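Local coordinates for protein probable amino acid aminotransferase (Mycobacterium tuberculosis, PDB 6Q1S) that is a probable class IV amino acid aminotransferase that holds 4'-deoxy-4'-aminopyridoxal-5'-phosphate in a buried pocket, at residues B[35-40]-B[120-125]; B[217-222]-B[281-286]; B[250-255]-B[260-265]. All coordinates share one frame; numbering follows the deposited sequence.

Contact 1: B[35-40]-B[120-125]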
loop_
_atom_site.group_PDB
_atom_site.type_symbol
_atom_site.label_atom_id
_atom_site.label_comp_id
_atom_site.label_asym_id
_atom_site.label_seq_id
_atom_site.Cartn_x
_atom_site.Cartn_y
_atom_site.Cartn_z
ATOM N N THR B 35 -3.517 -10.728 -11.529
ATOM C CA THR B 35 -4.457 -10.326 -12.567
ATOM C C THR B 35 -4.197 -11.149 -13.817
ATOM O O THR B 35 -3.064 -11.206 -14.303
ATOM C CB THR B 35 -4.343 -8.831 -12.889
ATOM O OG1 THR B 35 -4.759 -8.062 -11.754
ATOM C CG2 THR B 35 -5.218 -8.476 -14.083
ATOM N N LEU B 36 -5.250 -11.780 -14.331
ATOM C CA LEU B 36 -5.150 -12.645 -15.493
ATOM C C LEU B 36 -6.131 -12.178 -16.555
ATOM O O LEU B 36 -7.184 -11.615 -16.245
ATOM C CB LEU B 36 -5.441 -14.111 -15.140
ATOM C CG LEU B 36 -4.516 -14.823 -14.151
ATOM C CD1 LEU B 36 -4.926 -14.534 -12.717
ATOM C CD2 LEU B 36 -4.514 -16.320 -14.417
ATOM N N LEU B 37 -5.773 -12.418 -17.810
ATOM C CA LEU B 37 -6.610 -12.065 -18.948
ATOM C C LEU B 37 -7.274 -13.319 -19.499
ATOM O O LEU B 37 -6.601 -14.323 -19.756
ATOM C CB LEU B 37 -5.788 -11.377 -20.038
ATOM C CG LEU B 37 -6.534 -10.980 -21.314
ATOM C CD1 LEU B 37 -7.428 -9.774 -21.069
ATOM C CD2 LEU B 37 -5.550 -10.704 -22.439
ATOM N N VAL B 38 -8.591 -13.264 -19.665
ATOM C CA VAL B 38 -9.338 -14.329 -20.320
ATOM C C VAL B 38 -9.469 -13.971 -21.794
ATOM O O VAL B 38 -10.073 -12.951 -22.141
ATOM C CB VAL B 38 -10.717 -14.528 -19.673
ATOM C CG1 VAL B 38 -11.547 -15.508 -20.488
ATOM C CG2 VAL B 38 -10.566 -15.023 -18.244
ATOM N N ARG B 39 -8.908 -14.811 -22.661
ATOM C CA ARG B 39 -8.937 -14.567 -24.097
ATOM C C ARG B 39 -9.154 -15.883 -24.824
ATOM O O ARG B 39 -8.442 -16.860 -24.571
ATOM C CB ARG B 39 -7.641 -13.902 -24.581
ATOM C CG ARG B 39 -7.485 -13.891 -26.094
ATOM C CD ARG B 39 -6.160 -13.281 -26.531
ATOM N NE ARG B 39 -6.198 -11.819 -26.530
ATOM C CZ ARG B 39 -5.241 -11.046 -27.036
ATOM N NH1 ARG B 39 -4.167 -11.592 -27.590
ATOM N NH2 ARG B 39 -5.361 -9.726 -26.996
ATOM N N ASP B 40 -10.144 -15.898 -25.719
ATOM C CA ASP B 40 -10.455 -17.059 -26.554
ATOM C C ASP B 40 -10.714 -18.304 -25.707
ATOM O O ASP B 40 -10.158 -19.377 -25.943
ATOM C CB ASP B 40 -9.351 -17.313 -27.585
ATOM C CG ASP B 40 -9.253 -16.206 -28.619
ATOM O OD1 ASP B 40 -8.478 -16.360 -29.587
ATOM O OD2 ASP B 40 -9.937 -15.174 -28.454
ATOM N N GLY B 120 -7.584 1.104 -26.301
ATOM C CA GLY B 120 -6.863 2.257 -26.811
ATOM C C GLY B 120 -5.363 2.134 -26.623
ATOM O O GLY B 120 -4.585 2.511 -27.502
ATOM N N ALA B 121 -4.938 1.601 -25.475
ATOM C CA ALA B 121 -3.510 1.449 -25.214
ATOM C C ALA B 121 -2.876 0.438 -26.162
ATOM O O ALA B 121 -1.745 0.634 -26.622
ATOM C CB ALA B 121 -3.284 1.040 -23.760
ATOM N N ARG B 122 -3.582 -0.654 -26.458
ATOM C CA ARG B 122 -3.068 -1.633 -27.411
ATOM C C ARG B 122 -3.005 -1.048 -28.815
ATOM O O ARG B 122 -1.991 -1.176 -29.512
ATOM C CB ARG B 122 -3.942 -2.887 -27.401
ATOM C CG ARG B 122 -3.963 -3.640 -26.086
ATOM C CD ARG B 122 -4.692 -4.964 -26.246
ATOM N NE ARG B 122 -5.006 -5.586 -24.963
ATOM C CZ ARG B 122 -5.872 -6.582 -24.811
ATOM N NH1 ARG B 122 -6.512 -7.070 -25.865
ATOM N NH2 ARG B 122 -6.099 -7.091 -23.608
ATOM N N ARG B 123 -4.088 -0.401 -29.248
ATOM C CA ARG B 123 -4.184 0.097 -30.616
ATOM C C ARG B 123 -3.372 1.370 -30.813
ATOM O O ARG B 123 -2.614 1.489 -31.782
ATOM C CB ARG B 123 -5.648 0.343 -30.976
ATOM C CG ARG B 123 -5.900 0.621 -32.444
ATOM C CD ARG B 123 -7.268 1.247 -32.595
ATOM N NE ARG B 123 -7.481 2.255 -31.558
ATOM C CZ ARG B 123 -8.673 2.705 -31.182
ATOM N NH1 ARG B 123 -9.773 2.238 -31.755
ATOM N NH2 ARG B 123 -8.763 3.619 -30.224
ATOM N N ASP B 124 -3.518 2.334 -29.905
ATOM C CA ASP B 124 -2.944 3.658 -30.102
ATOM C C ASP B 124 -1.629 3.865 -29.365
ATOM O O ASP B 124 -0.800 4.660 -29.818
ATOM C CB ASP B 124 -3.941 4.734 -29.657
ATOM C CG ASP B 124 -5.263 4.639 -30.392
ATOM O OD1 ASP B 124 -5.263 4.201 -31.562
ATOM O OD2 ASP B 124 -6.301 5.004 -29.801
ATOM N N GLY B 125 -1.418 3.179 -28.253
ATOM C CA GLY B 125 -0.256 3.437 -27.431
ATOM C C GLY B 125 -0.565 4.448 -26.351
ATOM O O GLY B 125 -1.716 4.835 -26.122
#
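Leu37 and Arg39 on strand 31-39 meet Arg122, which reaches over from helix 116-123. The strand belongs to the five-stranded antiparallel sheet of this class IV aminotransferase fold. The helix links that sheet to strand 126-132 of the mixed sheet, so the contact lies where the chain passes from one sheet to the other.

Leu37 CA and Arg122 CA, the nearest pair, are 13.9 Å apart, and side chains alone span the gap. Arg122 CB starts toward the strand. The chain then runs extended from CG through CD to NE. NE makes a weak hydrogen bond to Thr257 O. NH2 is held by Met256 O and by a salt bridge to Glu88. Met256 and Thr257 also line the 2-oxoglutaric acid pocket, so Arg122 is bonded to the backbone of two residues of that pocket.

On the strand side, Leu37 CD2 lies 3.8 Å from Arg122 NH2. Chi1 (178°) carries Leu37 CG toward Arg122, and with chi2 near 74° both methyls lie close to NH2. Arg39 arrives from the opposite direction, its chain bent at chi3. Glu88 pairs with Arg39 as well, and Asp284 is a second carboxylate on Arg39. Together they probably offset the nearness of two positive charges. The guanidinium planes stand 78° apart. Arg122 NH1 sits at the edge of the Arg39 group, 3.1 Å from Arg39 NH2; both are donors, so no hydrogen bond joins them.

Contact 2: B[217-222]-B[281-286]. With PMP (4'-deoxy-4'-aminopyridoxal-5'-phosphate), chain G.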
loop_
_atom_site.group_PDB
_atom_site.type_symbol
_atom_site.label_atom_id
_atom_site.label_comp_id
_atom_site.label_asym_id
_atom_site.label_seq_id
_atom_site.Cartn_x
_atom_site.Cartn_y
_atom_site.Cartn_z
ATOM N N GLY B 217 7.636 -9.545 -14.298
ATOM C CA GLY B 217 6.494 -9.585 -15.187
ATOM C C GLY B 217 6.250 -10.953 -15.786
ATOM O O GLY B 217 7.121 -11.503 -16.465
ATOM N N THR B 218 5.067 -11.517 -15.524
ATOM C CA THR B 218 4.710 -12.791 -16.139
ATOM C C THR B 218 4.698 -12.670 -17.656
ATOM O O THR B 218 5.149 -13.578 -18.364
ATOM C CB THR B 218 3.344 -13.261 -15.635
ATOM O OG1 THR B 218 2.354 -12.276 -15.953
ATOM C CG2 THR B 218 3.373 -13.472 -14.131
ATOM N N THR B 219 4.190 -11.549 -18.170
ATOM C CA THR B 219 4.156 -11.345 -19.613
ATOM C C THR B 219 5.558 -11.153 -20.177
ATOM O O THR B 219 5.859 -11.629 -21.277
ATOM C CB THR B 219 3.278 -10.143 -19.958
ATOM O OG1 THR B 219 2.111 -10.145 -19.127
ATOM C CG2 THR B 219 2.843 -10.216 -21.413
ATOM N N GLN B 220 6.426 -10.446 -19.446
ATOM C CA GLN B 220 7.777 -10.205 -19.943
ATOM C C GLN B 220 8.558 -11.506 -20.077
ATOM O O GLN B 220 9.242 -11.726 -21.084
ATOM C CB GLN B 220 8.510 -9.229 -19.021
ATOM C CG GLN B 220 9.992 -9.053 -19.342
ATOM C CD GLN B 220 10.882 -10.033 -18.602
ATOM O OE1 GLN B 220 10.887 -10.082 -17.373
ATOM N NE2 GLN B 220 11.633 -10.828 -19.352
ATOM N N GLN B 221 8.468 -12.384 -19.077
ATOM C CA GLN B 221 9.211 -13.639 -19.136
ATOM C C GLN B 221 8.700 -14.529 -20.262
ATOM O O GLN B 221 9.495 -15.128 -20.996
ATOM C CB GLN B 221 9.131 -14.368 -17.796
ATOM C CG GLN B 221 9.757 -13.608 -16.642
ATOM C CD GLN B 221 9.827 -14.436 -15.374
ATOM O OE1 GLN B 221 9.936 -15.662 -15.422
ATOM N NE2 GLN B 221 9.763 -13.767 -14.228
ATOM N N ALA B 222 7.378 -14.637 -20.405
ATOM C CA ALA B 222 6.822 -15.400 -21.515
ATOM C C ALA B 222 7.177 -14.769 -22.853
ATOM O O ALA B 222 7.356 -15.483 -23.847
ATOM C CB ALA B 222 5.306 -15.520 -21.366
ATOM N N GLU B 281 2.365 -8.716 -31.875
ATOM C CA GLU B 281 2.203 -10.130 -32.191
ATOM C C GLU B 281 3.074 -11.004 -31.300
ATOM O O GLU B 281 2.671 -12.115 -30.936
ATOM C CB GLU B 281 2.527 -10.372 -33.663
ATOM C CG GLU B 281 1.688 -9.540 -34.618
ATOM C CD GLU B 281 2.135 -9.677 -36.058
ATOM O OE1 GLU B 281 1.675 -10.618 -36.738
ATOM O OE2 GLU B 281 2.955 -8.849 -36.508
ATOM N N LEU B 282 4.268 -10.524 -30.938
ATOM C CA LEU B 282 5.128 -11.282 -30.034
ATOM C C LEU B 282 4.491 -11.418 -28.656
ATOM O O LEU B 282 4.620 -12.461 -28.003
ATOM C CB LEU B 282 6.498 -10.614 -29.925
ATOM C CG LEU B 282 7.386 -10.637 -31.169
ATOM C CD1 LEU B 282 8.795 -10.188 -30.816
ATOM C CD2 LEU B 282 7.400 -12.023 -31.785
ATOM N N VAL B 283 3.810 -10.369 -28.193
ATOM C CA VAL B 283 3.123 -10.457 -26.912
ATOM C C VAL B 283 1.872 -11.313 -27.054
ATOM O O VAL B 283 1.453 -11.982 -26.101
ATOM C CB VAL B 283 2.799 -9.049 -26.377
ATOM C CG1 VAL B 283 2.166 -9.131 -24.994
ATOM C CG2 VAL B 283 4.058 -8.198 -26.336
ATOM N N ASP B 284 1.262 -11.316 -28.242
ATOM C CA ASP B 284 0.092 -12.154 -28.481
ATOM C C ASP B 284 0.442 -13.630 -28.344
ATOM O O ASP B 284 -0.298 -14.402 -27.723
ATOM C CB ASP B 284 -0.496 -11.856 -29.861
ATOM C CG ASP B 284 -1.243 -10.537 -29.902
ATOM O OD1 ASP B 284 -1.625 -10.037 -28.822
ATOM O OD2 ASP B 284 -1.453 -9.999 -31.010
ATOM N N ALA B 285 1.561 -14.048 -28.938
ATOM C CA ALA B 285 1.993 -15.432 -28.803
ATOM C C ALA B 285 2.502 -15.743 -27.401
ATOM O O ALA B 285 2.503 -16.912 -27.002
ATOM C CB ALA B 285 3.075 -15.754 -29.833
ATOM N N ALA B 286 2.928 -14.729 -26.647
ATOM C CA ALA B 286 3.443 -14.966 -25.302
ATOM C C ALA B 286 2.342 -15.453 -24.366
ATOM O O ALA B 286 2.518 -16.443 -23.645
ATOM C CB ALA B 286 4.089 -13.693 -24.758
HETATM N N1 PMP G . 4.872 -4.116 -12.391
HETATM C C2 PMP G . 3.857 -3.825 -11.543
HETATM C C2A PMP G . 4.096 -2.917 -10.364
HETATM C C3 PMP G . 2.506 -4.397 -11.771
HETATM O O3 PMP G . 1.470 -4.120 -10.934
HETATM C C4 PMP G . 2.329 -5.281 -12.945
HETATM C C4A PMP G . 0.994 -5.911 -13.262
HETATM N N4A PMP G . 0.003 -4.854 -13.528
HETATM C C5 PMP G . 3.520 -5.520 -13.795
HETATM C C6 PMP G . 4.730 -4.918 -13.461
HETATM C C5A PMP G . 3.417 -6.414 -15.010
HETATM O O4P PMP G . 3.163 -7.755 -14.596
HETATM P P PMP G . 2.301 -8.751 -15.522
HETATM O O1P PMP G . 0.924 -8.160 -15.707
HETATM O O2P PMP G . 2.992 -8.894 -16.858
HETATM O O3P PMP G . 2.200 -10.095 -14.842
#
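Thr219 and Ala222 on helix 218-229 pack on Val283 and Ala286 of helix 275-286. This is a helix-helix crossing close to a right angle, next to a phosphate site at a helix N-terminus. The short axes pass 9.2 Å apart at 101°. The crossing is lined by two alanines, a threonine and a valine.

The Thr219 and Val283 side chains meet at about a right angle. Only one branch of each takes part: Thr219 CG2 rests 3.8 Å from Val283 CG1. Both methyls stand anti to their own backbone N. The two branches of Thr219 serve different partners. Its methyl faces the second helix, while OG1 lies beside the backbone N, where it can reach the phosphate.

The two alanines point at each other. Ala222 CB and Ala286 CB are 4.0 Å apart, and Ala222 CB is 3.7 Å from Ala286 O. The Ala286 methyl also lies against the Ala222 carbonyl group. No hydrogen bond joins the helices.

The first turn of helix 218-229 binds the 4'-deoxy-4'-aminopyridoxal-5'-phosphate. Gly217 is at the N-cap position. Thr218 and Thr219 each use a backbone N-H and a hydroxyl. Thr218 takes O3P, though the modelled hydroxyl bond is very short and its exact length is doubtful. Thr219 takes O2P. The positive end of the helix dipole probably helps stabilise the anion. Arg52 adds a further hydrogen bond to the same ligand. Thr219 grips O2P twice: its N lies 3.2 Å from O2P, with an N-H...O angle of 160°, and its OG1 lies 2.7 Å from O2P.

Contact 3: B[250-255]-B[260-265]. With PMP (4'-deoxy-4'-aminopyridoxal-5'-phosphate), chain G.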
loop_
_atom_site.group_PDB
_atom_site.type_symbol
_atom_site.label_atom_id
_atom_site.label_comp_id
_atom_site.label_asym_id
_atom_site.label_seq_id
_atom_site.Cartn_x
_atom_site.Cartn_y
_atom_site.Cartn_z
ATOM N N ILE B 250 9.522 1.455 -26.960
ATOM C CA ILE B 250 9.310 1.217 -25.538
ATOM C C ILE B 250 7.884 0.723 -25.371
ATOM O O ILE B 250 6.957 1.264 -25.982
ATOM C CB ILE B 250 9.542 2.478 -24.679
ATOM C CG1 ILE B 250 10.840 3.186 -25.068
ATOM C CG2 ILE B 250 9.557 2.121 -23.199
ATOM C CD1 ILE B 250 10.999 4.532 -24.387
ATOM N N TRP B 251 7.707 -0.300 -24.543
ATOM C CA TRP B 251 6.388 -0.847 -24.272
ATOM C C TRP B 251 6.204 -1.026 -22.777
ATOM O O TRP B 251 7.145 -1.383 -22.061
ATOM C CB TRP B 251 6.179 -2.189 -24.971
ATOM C CG TRP B 251 6.275 -2.105 -26.451
ATOM C CD1 TRP B 251 5.254 -1.916 -27.332
ATOM C CD2 TRP B 251 7.468 -2.200 -27.232
ATOM N NE1 TRP B 251 5.736 -1.892 -28.617
ATOM C CE2 TRP B 251 7.094 -2.064 -28.583
ATOM C CE3 TRP B 251 8.817 -2.390 -26.920
ATOM C CZ2 TRP B 251 8.020 -2.112 -29.620
ATOM C CZ3 TRP B 251 9.732 -2.437 -27.948
ATOM C CH2 TRP B 251 9.331 -2.299 -29.283
ATOM N N LEU B 252 4.987 -0.774 -22.317
ATOM C CA LEU B 252 4.588 -1.051 -20.943
ATOM C C LEU B 252 3.795 -2.351 -20.986
ATOM O O LEU B 252 2.632 -2.373 -21.397
ATOM C CB LEU B 252 3.786 0.109 -20.370
ATOM C CG LEU B 252 4.595 1.406 -20.348
ATOM C CD1 LEU B 252 3.727 2.567 -19.939
ATOM C CD2 LEU B 252 5.792 1.273 -19.417
ATOM N N VAL B 253 4.440 -3.438 -20.581
ATOM C CA VAL B 253 3.898 -4.781 -20.728
ATOM C C VAL B 253 3.258 -5.224 -19.420
ATOM O O VAL B 253 3.822 -5.023 -18.337
ATOM C CB VAL B 253 5.004 -5.759 -21.167
ATOM C CG1 VAL B 253 4.410 -7.074 -21.605
ATOM C CG2 VAL B 253 5.832 -5.146 -22.288
ATOM N N SER B 254 2.087 -5.846 -19.522
ATOM C CA SER B 254 1.354 -6.333 -18.362
ATOM C C SER B 254 0.388 -7.414 -18.834
ATOM O O SER B 254 0.272 -7.689 -20.031
ATOM C CB SER B 254 0.625 -5.198 -17.637
ATOM O OG SER B 254 -0.389 -4.631 -18.449
ATOM N N SER B 255 -0.312 -8.027 -17.879
ATOM C CA SER B 255 -1.127 -9.195 -18.197
ATOM C C SER B 255 -2.417 -8.820 -18.920
ATOM O O SER B 255 -2.846 -9.536 -19.831
ATOM C CB SER B 255 -1.447 -9.975 -16.923
ATOM O OG SER B 255 -0.278 -10.559 -16.376
ATOM N N ALA B 260 1.567 -1.691 -24.547
ATOM C CA ALA B 260 1.250 -0.308 -24.891
ATOM C C ALA B 260 2.561 0.396 -25.216
ATOM O O ALA B 260 3.356 0.682 -24.315
ATOM C CB ALA B 260 0.514 0.392 -23.749
ATOM N N ARG B 261 2.790 0.664 -26.498
ATOM C CA ARG B 261 4.016 1.335 -26.904
ATOM C C ARG B 261 4.013 2.783 -26.430
ATOM O O ARG B 261 2.989 3.467 -26.481
ATOM C CB ARG B 261 4.189 1.287 -28.420
ATOM C CG ARG B 261 5.623 1.554 -28.857
ATOM C CD ARG B 261 5.776 1.559 -30.363
ATOM N NE ARG B 261 4.923 2.567 -30.982
ATOM C CZ ARG B 261 5.331 3.797 -31.275
ATOM N NH1 ARG B 261 4.498 4.662 -31.835
ATOM N NH2 ARG B 261 6.579 4.158 -31.007
ATOM N N VAL B 262 5.171 3.246 -25.965
ATOM C CA VAL B 262 5.335 4.628 -25.528
ATOM C C VAL B 262 5.742 5.438 -26.755
ATOM O O VAL B 262 6.898 5.412 -27.180
ATOM C CB VAL B 262 6.366 4.745 -24.404
ATOM C CG1 VAL B 262 6.589 6.204 -24.029
ATOM C CG2 VAL B 262 5.930 3.932 -23.192
ATOM N N HIS B 263 4.783 6.166 -27.330
ATOM C CA HIS B 263 5.061 7.011 -28.484
ATOM C C HIS B 263 5.540 8.402 -28.095
ATOM O O HIS B 263 6.109 9.105 -28.938
ATOM C CB HIS B 263 3.817 7.125 -29.376
ATOM C CG HIS B 263 2.612 7.682 -28.683
ATOM N ND1 HIS B 263 2.553 8.977 -28.215
ATOM C CD2 HIS B 263 1.415 7.121 -28.388
ATOM C CE1 HIS B 263 1.374 9.189 -27.658
ATOM N NE2 HIS B 263 0.665 8.078 -27.749
ATOM N N THR B 264 5.323 8.811 -26.847
ATOM C CA THR B 264 5.749 10.116 -26.357
ATOM C C THR B 264 6.250 9.940 -24.933
ATOM O O THR B 264 5.511 9.458 -24.070
ATOM C CB THR B 264 4.603 11.133 -26.400
ATOM O OG1 THR B 264 4.000 11.123 -27.701
ATOM C CG2 THR B 264 5.116 12.530 -26.094
ATOM N N LEU B 265 7.503 10.315 -24.695
ATOM C CA LEU B 265 8.130 10.190 -23.385
ATOM C C LEU B 265 8.556 11.572 -22.912
ATOM O O LEU B 265 9.393 12.218 -23.553
ATOM C CB LEU B 265 9.326 9.238 -23.441
ATOM C CG LEU B 265 10.045 8.975 -22.118
ATOM C CD1 LEU B 265 9.086 8.355 -21.115
ATOM C CD2 LEU B 265 11.251 8.075 -22.335
HETATM N N1 PMP G . 4.872 -4.116 -12.391
HETATM C C2 PMP G . 3.857 -3.825 -11.543
HETATM C C2A PMP G . 4.096 -2.917 -10.364
HETATM C C3 PMP G . 2.506 -4.397 -11.771
HETATM O O3 PMP G . 1.470 -4.120 -10.934
HETATM C C4 PMP G . 2.329 -5.281 -12.945
HETATM C C4A PMP G . 0.994 -5.911 -13.262
HETATM N N4A PMP G . 0.003 -4.854 -13.528
HETATM C C5 PMP G . 3.520 -5.520 -13.795
HETATM C C6 PMP G . 4.730 -4.918 -13.461
HETATM C C5A PMP G . 3.417 -6.414 -15.010
HETATM O O4P PMP G . 3.163 -7.755 -14.596
HETATM P P PMP G . 2.301 -8.751 -15.522
HETATM O O1P PMP G . 0.924 -8.160 -15.707
HETATM O O2P PMP G . 2.992 -8.894 -16.858
HETATM O O3P PMP G . 2.200 -10.095 -14.842
HETATM O O HOH W 1 8.550 3.652 -28.405
#
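Ile250, Trp251 and Leu252 pair with Ala260, Arg261 and Val262 in an antiparallel beta hairpin within the mixed sheet.

Backbone hydrogen bonds set the register. Val262 N donates to Ile250 O at 2.7 Å. Leu252 N donates to Ala260 O at 3.0 Å. The return bond from Ala260 N to Leu252 O is weak. Trp251 and Arg261 form the non-hydrogen-bonded pair between them. A water extends the pairing at Ile250, accepting from Ile250 N and donating to Val262 O.

A CH-pi contact lies on the face carrying Trp251 and Arg261. Arg261 CG sits over the indole, 3.9 Å from the centroid of the five-membered ring of Trp251. It is offset toward the rim, near NE1. The Arg261 chain bends at chi3 (59°), and NH2 makes a weak bond to the water. Phe279 stacks on the Trp251 ring.

Apolar contacts centre on Ile250 and Val262. Ile250 CB is 3.9 Å from Val262 CB. Val262 CG2 also reaches Leu252 CG, at 4.0 Å. Past the corner at His263, Leu265 CD2 meets Ile250 CD1 at 4.1 Å.

Just past strand 249-254, Ser255 binds the phosphate. Its OG donates to O1P of 4'-deoxy-4'-aminopyridoxal-5'-phosphate, with Ser255 OG 2.8 Å from O1P. His49 also bonds the Ser255 hydroxyl and so helps to place it. Apolar packing and backbone bonds fix the paired strands, and this probably helps to position the polar loop at Ser255 against the phosphate.

How the contacts relate
The three contacts lie close together, with centres about 12 to 13 Å apart. Contact 1 closes first along the chain. Contact 3 is nested inside the loop closed by contact 2. Contact 1 draws on the antiparallel sheet, and contact 3 lies in the mixed sheet. Contact 2 packs two helices beside the hairpin of contact 3. A salt bridge between Arg39 NH1 and Asp284 OD1 (3.2 Å) ties contact 1 to contact 2. Thr219 OG1 and Ser254 O, 3.2 Å apart, probably hydrogen-bond between contacts 2 and 3. Contacts 2 and 3 both bind the phosphate of 4'-deoxy-4'-aminopyridoxal-5'-phosphate, and Thr35 and Leu37 of contact 1 pack on Ser255 beside it.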